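Local coordinates for sulfoquinovosidase (Escherichia coli, PDB 5AEG), which hydrolyses sulfoquinovosyl diacylglycerides and simple sulfoquinovosides to release sulfoquinovose, which the bacterium then degrades by sulfoglycolysis, at residues M303-K307 with D341-C345; E347-Y353 with N379-W385; P430-A434 with M454-G460; L354-A358 with D413-H417; G263-Q269 with Y313-R319. All blocks are in the same frame, centred on the assembly; numbering follows the deposited sequence.

Interaction 1 of 5, residues M303-K307 with D341-C345; sequences MWNWK and DKDLC
The first-turn N-H groups of helix 343-351 are met by the side chain of Asn-305, from the loop that follows strand 299-302. Asn-305 OD1 accepts from Leu-344 N at 3.1 Å, nearly straight at 160°, in the carbonyl plane and on a lone pair. The same oxygen takes a second bond from a water 2.7 Å away, which in turn accepts from Cys-345 N, so two first-turn amides are served directly or through solvent. With CG anti to the backbone N (chi1 -165°), the amide reaches across to the helix, and OD1 comes to rest 3.3 Å from Lys-342 CB at the N-cap position.

On one flank the Met-303 and Lys-342 side chains cross at about a right angle, Met-303 SD 3.9 Å from Lys-342 CE. On the other, Leu-344 CD1 lies oblique to the Trp-306 ring, 3.9 Å from Trp-306 CD1. This methyl also sits 3.5 Å from Trp-306 N, a buried amide without a polar partner in the model, while the indole NE1 bonds to Tyr-337 O. A long, weak salt bridge between Lys-307 NZ and Asp-343 OD2 (3.4 Å) adds a charge contact.

An asparagine from a distant loop thus supplies an acceptor to the first turn of a helix, beside Trp-304 of the sulfolipid-binding site in the family 31 TIM barrel.

Interaction 2 of 5, residues E347-Y353 with N379-W385; sequences EAAQHGY and NPEAYAW
The Tyr-353 ring is held on both faces: Ala-382 CA lies over one, 3.9 Å from the centroid and joined there by Glu-381 O, while His-351 CB sits centrally above the opposite face. Asn-379 ND2 comes to its edge. The Trp-385 indole carries Tyr-353 CD2 over one face, 3.4 Å above the plane, and has Glu-347 OE1 in plane at its edge. The two rings are oblique to each other, with planes 39° apart. Trp-385 has CG anti to the backbone N (chi1 167°), which carries the indole across to helix 343-351; its NE1 donates weakly to Glu-347 OE1 (3.2 Å), and its CH2 touches Ala-348 CB at 3.8 Å.

Two helix ends meet here. Helix 343-351 finishes in a Schellman motif, with Gly-352 at positive phi, and Asn-379 is the N-cap of helix 380-395, its OD1 accepting from Glu-381 N at 2.9 Å. The amide's other arm, ND2, faces the Schellman turn, giving a weak, bent bond to Gly-352 O (3.3 Å, 120°) and a better one to a water that donates to His-351 O. Tyr-353 CB also meets Ala-382 CB at 3.6 Å.

Interaction 3 of 5, residues P430-A434 with M454-G460; sequences PALWA and MRAGSTG
Pro-430 and Gly-457 make the tightest part of this contact: Pro-430 CB stands 3.4 Å from Gly-457 CA, closer than carbons usually pack. The proline ring rests on the bare glycine backbone, with Ala-456 CB 3.9 Å from Pro-430 CB. Next to it is the polar link, Ala-431 N donating to Ser-458 OG at 2.8 Å and 148°. Helix 422-444 is kinked where the nitrogens of Pro-430 and Ala-431 make no bond to the preceding turn; Pro-430 has no N-H, and Ala-431 N turns to the serine hydroxyl instead. Ser-458 OG stands between its backbone N and carbonyl carbon (chi1 62°), a rotation that presents it to the helix.

A second close patch is formed by Met-454, whose chain bends at its last torsion (chi3 72°). Its SD lies 3.4 Å from Ala-434 CB, and its CE makes an apolar contact with Trp-433 CD1 at 3.4 Å. The sulfur itself forms an oblique Met-aromatic contact, SD 5.5 Å from the centroid of the Trp-433 five-membered ring.

Thr-459 and Gly-460, both partly exposed, are the looser side. The Thr-459 side chain turns away from the helix and Gly-460 C is 4.3 Å from Ala-431 CB, although Thr-459 O stays close to that methyl at 3.3 Å.

Helix 422-444 is thereby seated on the loop after barrel strand 451-454. Arg-455 there forms salt bridges with the nucleophile Asp-405 and with Glu-408, and Trp-433 NE1 binds Asp-405 O. Strand 401-404 touches Trp-433 and Met-454 through Ala-404, and helix 461-464 covers Ala-431 and Ala-434.

Interaction 4 of 5, residues L354-A358 with D413-H417; sequences LAKDA and DTYLH
Tyr-415 lays its ring along the backbone of Asp-357 and Ala-358, tilted so that neither a face nor an edge is squarely presented to them. CE1 is the atom that touches, 3.4 Å from Ala-358 CA and 3.7 Å from Ala-358 CB, while CD1 comes to Asp-357 C. With CG beside its own backbone N (chi1 -69°), the ring turns along residues 354-358, and Lys-356 O lies near the ring plane at its edge.

Away from the tyrosine, a small apolar cluster forms. Ala-355 CB points at residues 413-417 and meets Thr-414 CG2 at 4.0 Å and Leu-416 CD2 at 4.2 Å; the leucine starts out away from the partner and only its end returns.

Between these groups the backbones make a single antiparallel bridge, a hydrogen-bonded pair: Lys-356 N to Tyr-415 O (3.0 Å, 167°) and Tyr-415 N to Lys-356 O (2.8 Å). A water carries the link onward, accepting from Ala-358 N and donating to Asp-413 O. The lysine amine leads off to a salt bridge with Asp-362.

The bridge ties the loop after helix 343-351 to the one before helix 422-444, whose Met-425 and Trp-429 pack on Leu-416; Leu-354 reaches back to helix 343-351.

Interaction 5 of 5, residues G263-Q269 with Y313-R319; sequences GGTEVCQ and YPQLDSR
The starts of helices 265-277 and 316-325, in the family 31 barrel domain, meet where Arg-319 grasps the side chains of Glu-266 and Gln-269. Arg-319 NH1 donates to Glu-266 OE2 at 2.7 Å and NH2 donates to the same oxygen at 2.9 Å, so the salt bridge is an end-on grip on one atom rather than a paired fork. That oxygen lies close to the guanidinium plane, although the carboxylate itself is turned 72° from it. NH1 also reaches Gln-269 OE1 at 2.9 Å, an oxygen that accepts from Trp-323 NE1 as well. Bends at chi2 (55°) and chi3 (65°) curl the arginine back over Thr-265, whose CG2 lies over one guanidinium face, off its centre.

Helix 265-277 follows barrel strand 257-260, and helix 316-325 comes after barrel strand 282-286 and the short strands 293-296 and 299-302. Tyr-313 to Leu-316 form a type II turn, with Gln-315 as N-cap; Gly-264 is the N-cap of the other helix. The turn is pinned by Thr-265 OG1, which donates to Pro-314 O at 2.7 Å from above the carbonyl plane.

Gly-264 CA sits over one face of the Tyr-313 ring, 3.4 Å from the centroid, a close CH-pi contact. The sulfur of Cys-268 stands at the ring edge, 3.8 Å from Tyr-313 CE2. At the far end Tyr-313 OH accepts a weak bond from Gly-264 N (3.1 Å) and is also hydrogen-bonded to Asp-289.

Interactions 1, 2 and 4 form a continuous patch built on helix 343-351: interaction 1 uses its start, interaction 2 its end, and interaction 4 the loop beyond. Leu-344 O packs on Trp-385 CZ2 at 3.4 Å, and Ala-348 CB on Leu-354 CD2 at 3.7 Å. Interaction 3 joins through Tyr-383 CE2, 3.8 Å from Leu-432 O. It also lies beside the catalytic centre: the Trp-433 side chain is about 6 Å from that of the nucleophile Asp-405, against about 7 Å for Trp-306 in interaction 1. Interaction 5 touches none of the others; its nearest atoms are about 8 Å from interaction 1, with Tyr-313 about 8 Å, side chain to side chain, from substrate-binding Gln-288.

Interaction 1 of 5, residues M303-K307 with D341-C345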
# COMPACT_ATOMS: atom_id res chain seq x y z
N MET A 303 -3.01 -12.83 20.60
CA MET A 303 -2.26 -12.42 21.76
C MET A 303 -1.01 -11.69 21.28
O MET A 303 -0.13 -12.27 20.57
CB MET A 303 -1.92 -13.69 22.61
CG MET A 303 -1.01 -13.51 23.82
SD MET A 303 -1.90 -12.73 25.17
CE MET A 303 -3.18 -13.91 25.57
N TRP A 304 -0.86 -10.42 21.65
CA TRP A 304 0.25 -9.64 21.12
C TRP A 304 1.60 -9.81 21.86
O TRP A 304 2.18 -8.85 22.43
CB TRP A 304 -0.15 -8.16 21.01
CG TRP A 304 -1.20 -7.86 19.98
CD1 TRP A 304 -1.92 -8.73 19.26
CD2 TRP A 304 -1.62 -6.57 19.58
NE1 TRP A 304 -2.83 -8.07 18.46
CE2 TRP A 304 -2.65 -6.73 18.64
CE3 TRP A 304 -1.27 -5.29 19.95
CZ2 TRP A 304 -3.28 -5.66 18.05
CZ3 TRP A 304 -1.95 -4.21 19.34
CH2 TRP A 304 -2.88 -4.42 18.40
N ASN A 305 2.09 -11.03 21.91
CA ASN A 305 3.41 -11.32 22.41
C ASN A 305 4.05 -12.33 21.44
O ASN A 305 3.59 -13.45 21.37
CB ASN A 305 3.32 -11.89 23.84
CG ASN A 305 4.68 -11.88 24.54
OD1 ASN A 305 5.18 -10.83 24.90
ND2 ASN A 305 5.32 -13.01 24.58
N TRP A 306 5.14 -11.91 20.80
CA TRP A 306 5.66 -12.49 19.55
C TRP A 306 6.65 -13.64 19.84
O TRP A 306 7.85 -13.62 19.54
CB TRP A 306 6.19 -11.39 18.61
CG TRP A 306 5.35 -10.19 18.65
CD1 TRP A 306 5.74 -8.92 18.98
CD2 TRP A 306 3.99 -10.09 18.30
NE1 TRP A 306 4.70 -8.06 18.93
CE2 TRP A 306 3.60 -8.76 18.57
CE3 TRP A 306 3.02 -11.03 17.92
CZ2 TRP A 306 2.35 -8.31 18.34
CZ3 TRP A 306 1.76 -10.57 17.69
CH2 TRP A 306 1.43 -9.25 17.90
N LYS A 307 6.02 -14.70 20.34
CA LYS A 307 6.70 -15.93 20.62
C LYS A 307 5.70 -17.06 20.47
O LYS A 307 4.51 -16.91 20.83
CB LYS A 307 7.21 -15.81 22.05
CG LYS A 307 8.15 -16.86 22.56
CD LYS A 307 9.01 -16.25 23.71
CE LYS A 307 8.28 -15.34 24.76
NZ LYS A 307 8.93 -14.01 25.07
N ASP A 341 0.87 -6.90 29.59
CA ASP A 341 0.92 -7.95 30.61
C ASP A 341 1.81 -9.13 30.26
O ASP A 341 1.74 -10.12 30.94
CB ASP A 341 -0.49 -8.43 30.91
CG ASP A 341 -1.19 -9.08 29.68
OD1 ASP A 341 -0.87 -8.82 28.48
OD2 ASP A 341 -2.15 -9.80 29.91
N LYS A 342 2.63 -9.08 29.21
CA LYS A 342 3.45 -10.22 28.75
C LYS A 342 4.88 -9.86 28.72
O LYS A 342 5.23 -8.68 28.92
CB LYS A 342 2.94 -10.74 27.36
CG LYS A 342 1.50 -11.22 27.46
CD LYS A 342 1.52 -12.63 28.10
CE LYS A 342 0.13 -13.12 28.44
NZ LYS A 342 0.29 -14.35 29.22
N ASP A 343 5.70 -10.85 28.42
CA ASP A 343 7.15 -10.86 28.59
C ASP A 343 7.85 -9.80 27.83
O ASP A 343 8.76 -9.13 28.36
CB ASP A 343 7.73 -12.15 27.97
CG ASP A 343 7.50 -13.36 28.79
OD1 ASP A 343 7.04 -13.20 29.96
OD2 ASP A 343 7.80 -14.46 28.24
N LEU A 344 7.55 -9.70 26.52
CA LEU A 344 8.31 -8.74 25.70
C LEU A 344 8.16 -7.33 26.17
O LEU A 344 9.14 -6.60 26.10
CB LEU A 344 7.97 -8.77 24.18
CG LEU A 344 8.26 -10.09 23.51
CD1 LEU A 344 7.84 -10.04 22.03
CD2 LEU A 344 9.75 -10.44 23.56
N CYS A 345 6.97 -6.92 26.57
CA CYS A 345 6.73 -5.53 26.98
C CYS A 345 7.47 -5.26 28.31
O CYS A 345 7.94 -4.14 28.53
CB CYS A 345 5.24 -5.26 27.21
SG CYS A 345 4.81 -3.49 27.39
O HOH W 1 4.58 -8.28 25.49

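Interaction 2 of 5, residues E347-Y353 with N379-W385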
# COMPACT_ATOMS: atom_id res chain seq x y z
N GLU A 347 10.30 -6.70 29.32
CA GLU A 347 11.65 -6.50 28.88
C GLU A 347 11.91 -5.11 28.27
O GLU A 347 12.87 -4.40 28.63
CB GLU A 347 12.02 -7.63 27.93
CG GLU A 347 13.42 -7.54 27.35
CD GLU A 347 13.86 -8.80 26.61
OE1 GLU A 347 13.02 -9.44 25.93
OE2 GLU A 347 15.06 -9.14 26.68
N ALA A 348 11.03 -4.70 27.36
CA ALA A 348 11.04 -3.36 26.83
C ALA A 348 10.97 -2.26 27.89
O ALA A 348 11.75 -1.31 27.84
CB ALA A 348 9.86 -3.18 25.85
N ALA A 349 10.03 -2.37 28.83
CA ALA A 349 9.92 -1.39 29.91
C ALA A 349 11.24 -1.35 30.67
O ALA A 349 11.74 -0.28 30.97
CB ALA A 349 8.76 -1.71 30.84
N GLN A 350 11.85 -2.50 30.91
CA GLN A 350 13.11 -2.52 31.69
C GLN A 350 14.26 -1.85 31.00
O GLN A 350 15.12 -1.29 31.68
CB GLN A 350 13.59 -3.92 31.98
CG GLN A 350 12.77 -4.69 32.95
CD GLN A 350 13.15 -6.16 32.92
OE1 GLN A 350 14.26 -6.53 32.47
NE2 GLN A 350 12.22 -7.01 33.36
N HIS A 351 14.33 -1.94 29.67
CA HIS A 351 15.45 -1.38 28.96
C HIS A 351 15.20 0.01 28.32
O HIS A 351 16.08 0.53 27.66
CB HIS A 351 15.95 -2.35 27.93
CG HIS A 351 16.54 -3.58 28.52
ND1 HIS A 351 15.78 -4.55 29.16
CD2 HIS A 351 17.83 -4.00 28.58
CE1 HIS A 351 16.58 -5.52 29.57
NE2 HIS A 351 17.82 -5.22 29.22
N GLY A 352 14.04 0.60 28.56
CA GLY A 352 13.66 1.93 27.98
C GLY A 352 13.40 1.82 26.44
O GLY A 352 13.66 2.78 25.69
N TYR A 353 12.92 0.66 25.99
CA TYR A 353 12.66 0.39 24.54
C TYR A 353 11.28 0.89 24.03
O TYR A 353 10.97 0.77 22.80
CB TYR A 353 12.81 -1.12 24.26
CG TYR A 353 14.22 -1.73 24.38
CD1 TYR A 353 15.36 -0.93 24.41
CD2 TYR A 353 14.41 -3.12 24.46
CE1 TYR A 353 16.63 -1.47 24.50
CE2 TYR A 353 15.69 -3.67 24.57
CZ TYR A 353 16.79 -2.81 24.58
OH TYR A 353 18.08 -3.22 24.66
N ASN A 379 14.76 4.36 18.67
CA ASN A 379 15.81 3.96 19.61
C ASN A 379 16.63 2.85 19.03
O ASN A 379 16.18 1.71 18.84
CB ASN A 379 15.18 3.57 20.93
CG ASN A 379 16.20 3.08 21.99
OD1 ASN A 379 17.33 2.69 21.67
ND2 ASN A 379 15.77 3.09 23.19
N PRO A 380 17.87 3.13 18.70
CA PRO A 380 18.62 2.09 17.98
C PRO A 380 18.78 0.73 18.73
O PRO A 380 18.92 -0.34 18.08
CB PRO A 380 19.98 2.75 17.73
CG PRO A 380 19.80 4.22 17.97
CD PRO A 380 18.66 4.38 18.91
N GLU A 381 18.74 0.73 20.05
CA GLU A 381 18.82 -0.53 20.77
C GLU A 381 17.47 -1.25 20.76
O GLU A 381 17.42 -2.46 20.70
CB GLU A 381 19.26 -0.31 22.22
CG GLU A 381 20.67 0.24 22.33
CD GLU A 381 20.90 0.88 23.69
OE1 GLU A 381 20.51 0.27 24.72
OE2 GLU A 381 21.45 2.01 23.72
N ALA A 382 16.39 -0.47 20.84
CA ALA A 382 15.04 -1.06 20.77
C ALA A 382 14.80 -1.70 19.37
O ALA A 382 14.25 -2.81 19.27
CB ALA A 382 14.00 -0.04 21.08
N TYR A 383 15.26 -0.99 18.33
CA TYR A 383 15.21 -1.46 16.93
C TYR A 383 15.95 -2.74 16.75
O TYR A 383 15.37 -3.72 16.24
CB TYR A 383 15.73 -0.38 16.00
CG TYR A 383 15.71 -0.73 14.54
CD1 TYR A 383 16.75 -1.45 13.97
CD2 TYR A 383 14.66 -0.34 13.72
CE1 TYR A 383 16.77 -1.75 12.62
CE2 TYR A 383 14.65 -0.66 12.37
CZ TYR A 383 15.69 -1.37 11.81
OH TYR A 383 15.66 -1.68 10.46
N ALA A 384 17.21 -2.77 17.22
CA ALA A 384 18.05 -3.98 17.25
C ALA A 384 17.42 -5.13 17.98
O ALA A 384 17.45 -6.28 17.51
CB ALA A 384 19.44 -3.70 17.89
N TRP A 385 16.86 -4.80 19.13
CA TRP A 385 16.18 -5.78 20.00
C TRP A 385 14.99 -6.42 19.30
O TRP A 385 14.79 -7.59 19.37
CB TRP A 385 15.67 -5.08 21.27
CG TRP A 385 14.67 -5.85 22.15
CD1 TRP A 385 14.92 -6.94 22.97
CD2 TRP A 385 13.28 -5.59 22.28
NE1 TRP A 385 13.77 -7.33 23.59
CE2 TRP A 385 12.75 -6.53 23.19
CE3 TRP A 385 12.42 -4.62 21.75
CZ2 TRP A 385 11.42 -6.53 23.55
CZ3 TRP A 385 11.12 -4.62 22.11
CH2 TRP A 385 10.62 -5.57 23.00
O HOH W 2 17.10 2.16 25.54

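Interaction 3 of 5, residues P430-A434 with M454-G460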
# COMPACT_ATOMS: atom_id res chain seq x y z
N PRO A 430 5.76 3.59 9.10
CA PRO A 430 5.64 2.33 8.34
C PRO A 430 6.91 1.83 7.68
O PRO A 430 7.29 0.66 7.79
CB PRO A 430 4.51 2.65 7.29
CG PRO A 430 3.70 3.71 7.95
CD PRO A 430 4.71 4.57 8.73
N ALA A 431 7.62 2.69 6.96
CA ALA A 431 8.86 2.19 6.35
C ALA A 431 9.99 1.85 7.36
O ALA A 431 10.84 0.99 7.06
CB ALA A 431 9.38 3.14 5.36
N LEU A 432 9.95 2.48 8.54
CA LEU A 432 10.89 2.16 9.63
C LEU A 432 10.61 0.73 10.11
O LEU A 432 11.52 -0.12 10.24
CB LEU A 432 10.69 3.14 10.76
CG LEU A 432 11.73 3.23 11.87
CD1 LEU A 432 13.16 3.31 11.29
CD2 LEU A 432 11.39 4.49 12.70
N TRP A 433 9.33 0.42 10.30
CA TRP A 433 8.87 -0.95 10.62
C TRP A 433 9.20 -1.94 9.54
O TRP A 433 9.71 -3.03 9.82
CB TRP A 433 7.38 -0.85 11.03
CG TRP A 433 6.64 -2.12 11.24
CD1 TRP A 433 5.38 -2.37 10.82
CD2 TRP A 433 7.04 -3.25 12.02
NE1 TRP A 433 4.95 -3.58 11.30
CE2 TRP A 433 5.98 -4.19 11.96
CE3 TRP A 433 8.22 -3.61 12.68
CZ2 TRP A 433 6.05 -5.45 12.56
CZ3 TRP A 433 8.29 -4.85 13.31
CH2 TRP A 433 7.19 -5.76 13.24
N ALA A 434 9.00 -1.55 8.28
CA ALA A 434 9.35 -2.37 7.18
C ALA A 434 10.90 -2.68 7.17
O ALA A 434 11.32 -3.83 6.94
CB ALA A 434 8.93 -1.73 5.83
N MET A 454 2.91 -6.55 4.27
CA MET A 454 2.49 -5.42 5.08
C MET A 454 1.31 -4.73 4.51
O MET A 454 1.09 -4.77 3.27
CB MET A 454 3.69 -4.36 5.11
CG MET A 454 4.94 -5.00 5.65
SD MET A 454 6.23 -3.80 6.02
CE MET A 454 5.60 -2.97 7.48
N ARG A 455 0.55 -4.03 5.36
CA ARG A 455 -0.42 -3.11 4.82
C ARG A 455 0.02 -1.65 4.83
O ARG A 455 -0.17 -0.96 3.88
CB ARG A 455 -1.81 -3.24 5.44
CG ARG A 455 -2.00 -2.94 6.91
CD ARG A 455 -3.49 -3.19 7.32
NE ARG A 455 -3.47 -3.26 8.80
CZ ARG A 455 -3.79 -2.32 9.70
NH1 ARG A 455 -4.32 -1.18 9.40
NH2 ARG A 455 -3.56 -2.53 10.97
N ALA A 456 0.52 -1.17 5.97
CA ALA A 456 1.07 0.17 6.03
C ALA A 456 2.33 0.35 5.26
O ALA A 456 3.13 -0.59 5.13
CB ALA A 456 1.27 0.57 7.49
N GLY A 457 2.50 1.59 4.75
CA GLY A 457 3.68 1.98 4.10
C GLY A 457 4.00 3.41 4.10
O GLY A 457 3.17 4.23 4.44
N SER A 458 5.26 3.71 3.72
CA SER A 458 5.69 5.07 3.55
C SER A 458 6.93 5.05 2.68
O SER A 458 7.39 3.99 2.27
CB SER A 458 6.00 5.74 4.92
OG SER A 458 7.05 5.11 5.65
N THR A 459 7.43 6.23 2.35
CA THR A 459 8.62 6.37 1.51
C THR A 459 9.73 5.43 1.93
O THR A 459 10.13 5.44 3.08
CB THR A 459 9.09 7.84 1.49
OG1 THR A 459 8.05 8.68 0.98
CG2 THR A 459 10.31 7.95 0.68
N GLY A 460 10.17 4.55 1.03
CA GLY A 460 11.17 3.51 1.33
C GLY A 460 10.63 2.09 1.43
O GLY A 460 11.38 1.10 1.36

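Interaction 4 of 5, residues L354-A358 with D413-H417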
# COMPACT_ATOMS: atom_id res chain seq x y z
N LEU A 354 10.43 1.41 24.93
CA LEU A 354 9.11 1.95 24.60
C LEU A 354 9.12 3.44 24.38
O LEU A 354 9.98 4.15 24.91
CB LEU A 354 8.10 1.57 25.66
CG LEU A 354 7.92 0.07 25.92
CD1 LEU A 354 6.95 -0.21 27.05
CD2 LEU A 354 7.41 -0.66 24.67
N ALA A 355 8.23 3.91 23.50
CA ALA A 355 7.96 5.32 23.39
C ALA A 355 7.42 5.81 24.70
O ALA A 355 6.77 5.07 25.42
CB ALA A 355 6.89 5.58 22.32
N LYS A 356 7.58 7.11 24.95
CA LYS A 356 6.98 7.72 26.16
C LYS A 356 5.85 8.67 25.94
O LYS A 356 5.57 9.10 24.82
CB LYS A 356 8.11 8.44 26.89
CG LYS A 356 8.92 7.43 27.72
CD LYS A 356 10.39 7.48 27.44
CE LYS A 356 11.17 6.69 28.51
NZ LYS A 356 10.49 5.53 29.14
N ASP A 357 5.16 8.97 27.03
CA ASP A 357 4.11 9.95 27.06
C ASP A 357 4.63 11.28 27.64
O ASP A 357 5.83 11.37 27.90
CB ASP A 357 2.83 9.42 27.72
CG ASP A 357 2.92 9.19 29.24
OD1 ASP A 357 3.89 9.61 29.91
OD2 ASP A 357 1.93 8.59 29.71
N ALA A 358 3.80 12.30 27.65
CA ALA A 358 4.28 13.67 27.99
C ALA A 358 4.84 13.68 29.42
O ALA A 358 5.92 14.24 29.68
CB ALA A 358 3.17 14.70 27.83
N ASP A 413 0.93 11.94 20.23
CA ASP A 413 1.38 12.42 21.58
C ASP A 413 2.37 11.45 22.23
O ASP A 413 2.51 11.46 23.45
CB ASP A 413 0.17 12.72 22.46
CG ASP A 413 -0.66 11.55 22.73
OD1 ASP A 413 -0.39 10.48 22.17
OD2 ASP A 413 -1.64 11.67 23.48
N THR A 414 3.10 10.65 21.41
CA THR A 414 4.28 9.96 21.88
C THR A 414 5.48 10.89 21.82
O THR A 414 5.48 11.87 21.05
CB THR A 414 4.64 8.73 21.01
OG1 THR A 414 4.69 9.14 19.63
CG2 THR A 414 3.61 7.63 21.23
N TYR A 415 6.50 10.54 22.62
CA TYR A 415 7.78 11.19 22.69
C TYR A 415 8.78 10.11 22.40
O TYR A 415 8.80 9.07 23.06
CB TYR A 415 7.99 11.84 24.08
CG TYR A 415 7.07 12.97 24.23
CD1 TYR A 415 5.77 12.76 24.58
CD2 TYR A 415 7.47 14.27 23.89
CE1 TYR A 415 4.86 13.80 24.61
CE2 TYR A 415 6.57 15.32 23.96
CZ TYR A 415 5.27 15.06 24.31
OH TYR A 415 4.34 16.05 24.40
N LEU A 416 9.61 10.40 21.39
CA LEU A 416 10.48 9.46 20.79
C LEU A 416 11.92 9.72 21.13
O LEU A 416 12.32 10.88 21.30
CB LEU A 416 10.33 9.53 19.26
CG LEU A 416 8.87 9.21 18.93
CD1 LEU A 416 8.45 9.77 17.64
CD2 LEU A 416 8.61 7.71 19.11
N HIS A 417 12.69 8.64 21.12
CA HIS A 417 14.10 8.63 21.45
C HIS A 417 14.95 9.55 20.59
O HIS A 417 15.90 10.12 21.10
CB HIS A 417 14.66 7.25 21.37
CG HIS A 417 16.03 7.10 21.92
ND1 HIS A 417 17.16 7.25 21.15
CD2 HIS A 417 16.46 6.78 23.16
CE1 HIS A 417 18.24 7.07 21.90
NE2 HIS A 417 17.83 6.77 23.12
O HOH W 3 1.61 12.03 25.94

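Interaction 5 of 5, residues G263-Q269 with Y313-R319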
# COMPACT_ATOMS: atom_id res chain seq x y z
N GLY A 263 -6.90 -21.45 15.29
CA GLY A 263 -7.48 -22.47 16.15
C GLY A 263 -6.59 -23.63 16.53
O GLY A 263 -7.10 -24.62 17.15
N GLY A 264 -5.33 -23.55 16.15
CA GLY A 264 -4.28 -24.41 16.60
C GLY A 264 -3.82 -25.51 15.60
O GLY A 264 -4.28 -25.59 14.46
N THR A 265 -2.82 -26.27 16.00
CA THR A 265 -2.05 -27.14 15.11
C THR A 265 -2.89 -28.14 14.44
O THR A 265 -2.77 -28.38 13.22
CB THR A 265 -0.96 -27.90 15.91
OG1 THR A 265 -0.27 -26.94 16.66
CG2 THR A 265 0.08 -28.59 14.98
N GLU A 266 -3.75 -28.76 15.22
CA GLU A 266 -4.56 -29.84 14.66
C GLU A 266 -5.70 -29.34 13.71
O GLU A 266 -6.04 -30.04 12.73
CB GLU A 266 -5.02 -30.83 15.76
CG GLU A 266 -3.82 -31.73 16.17
CD GLU A 266 -3.22 -32.60 14.97
OE1 GLU A 266 -3.89 -33.50 14.44
OE2 GLU A 266 -2.08 -32.39 14.50
N VAL A 267 -6.29 -28.18 14.00
CA VAL A 267 -7.26 -27.56 13.10
C VAL A 267 -6.55 -27.23 11.75
O VAL A 267 -7.12 -27.48 10.68
CB VAL A 267 -7.93 -26.28 13.73
CG1 VAL A 267 -8.74 -25.51 12.67
CG2 VAL A 267 -8.93 -26.65 14.81
N CYS A 268 -5.31 -26.76 11.84
CA CYS A 268 -4.55 -26.44 10.63
C CYS A 268 -4.29 -27.70 9.85
O CYS A 268 -4.50 -27.76 8.65
CB CYS A 268 -3.22 -25.77 10.97
SG CYS A 268 -3.32 -24.05 11.58
N GLN A 269 -3.91 -28.76 10.56
CA GLN A 269 -3.69 -30.06 9.95
C GLN A 269 -4.86 -30.62 9.20
O GLN A 269 -4.66 -31.04 8.01
CB GLN A 269 -3.24 -31.10 11.03
CG GLN A 269 -2.62 -32.36 10.45
CD GLN A 269 -1.46 -32.19 9.54
OE1 GLN A 269 -0.36 -31.67 9.90
NE2 GLN A 269 -1.63 -32.74 8.34
N TYR A 313 -0.72 -23.81 19.97
CA TYR A 313 -0.13 -24.51 18.82
C TYR A 313 0.86 -25.60 19.33
O TYR A 313 2.06 -25.54 19.08
CB TYR A 313 0.59 -23.54 17.86
CG TYR A 313 -0.43 -22.95 16.96
CD1 TYR A 313 -1.25 -21.88 17.39
CD2 TYR A 313 -0.69 -23.51 15.72
CE1 TYR A 313 -2.31 -21.38 16.56
CE2 TYR A 313 -1.73 -23.06 14.92
CZ TYR A 313 -2.49 -21.96 15.30
OH TYR A 313 -3.50 -21.58 14.54
N PRO A 314 0.30 -26.64 19.99
CA PRO A 314 1.19 -27.74 20.38
C PRO A 314 1.93 -28.40 19.22
O PRO A 314 1.31 -28.64 18.13
CB PRO A 314 0.26 -28.72 21.08
CG PRO A 314 -1.11 -28.49 20.49
CD PRO A 314 -1.14 -26.95 20.21
N GLN A 315 3.23 -28.63 19.45
CA GLN A 315 4.14 -29.41 18.55
C GLN A 315 4.40 -28.63 17.23
O GLN A 315 4.77 -29.21 16.24
CB GLN A 315 3.60 -30.83 18.24
CG GLN A 315 3.15 -31.66 19.44
CD GLN A 315 2.84 -33.09 19.08
OE1 GLN A 315 1.70 -33.46 18.73
NE2 GLN A 315 3.85 -33.91 19.12
N LEU A 316 4.21 -27.30 17.24
CA LEU A 316 4.33 -26.57 16.00
C LEU A 316 5.78 -26.62 15.49
O LEU A 316 6.00 -26.66 14.32
CB LEU A 316 3.89 -25.11 16.24
CG LEU A 316 4.10 -24.16 15.02
CD1 LEU A 316 3.20 -24.63 13.96
CD2 LEU A 316 3.84 -22.72 15.46
N ASP A 317 6.76 -26.64 16.40
CA ASP A 317 8.19 -26.65 16.01
C ASP A 317 8.50 -27.86 15.15
O ASP A 317 9.10 -27.71 14.08
CB ASP A 317 9.14 -26.52 17.20
CG ASP A 317 8.86 -27.51 18.32
OD1 ASP A 317 7.86 -28.32 18.30
OD2 ASP A 317 9.68 -27.42 19.23
N SER A 318 7.99 -29.02 15.56
CA SER A 318 8.20 -30.22 14.74
C SER A 318 7.22 -30.29 13.56
O SER A 318 7.59 -30.82 12.49
CB SER A 318 8.11 -31.51 15.55
OG SER A 318 6.85 -31.62 16.19
N ARG A 319 5.99 -29.81 13.75
CA ARG A 319 5.02 -29.82 12.66
C ARG A 319 5.48 -28.98 11.46
O ARG A 319 5.19 -29.38 10.33
CB ARG A 319 3.57 -29.44 13.08
CG ARG A 319 2.49 -29.89 12.11
CD ARG A 319 2.52 -31.41 11.81
NE ARG A 319 2.21 -32.12 13.03
CZ ARG A 319 0.97 -32.33 13.48
NH1 ARG A 319 -0.09 -31.95 12.79
NH2 ARG A 319 0.78 -32.87 14.68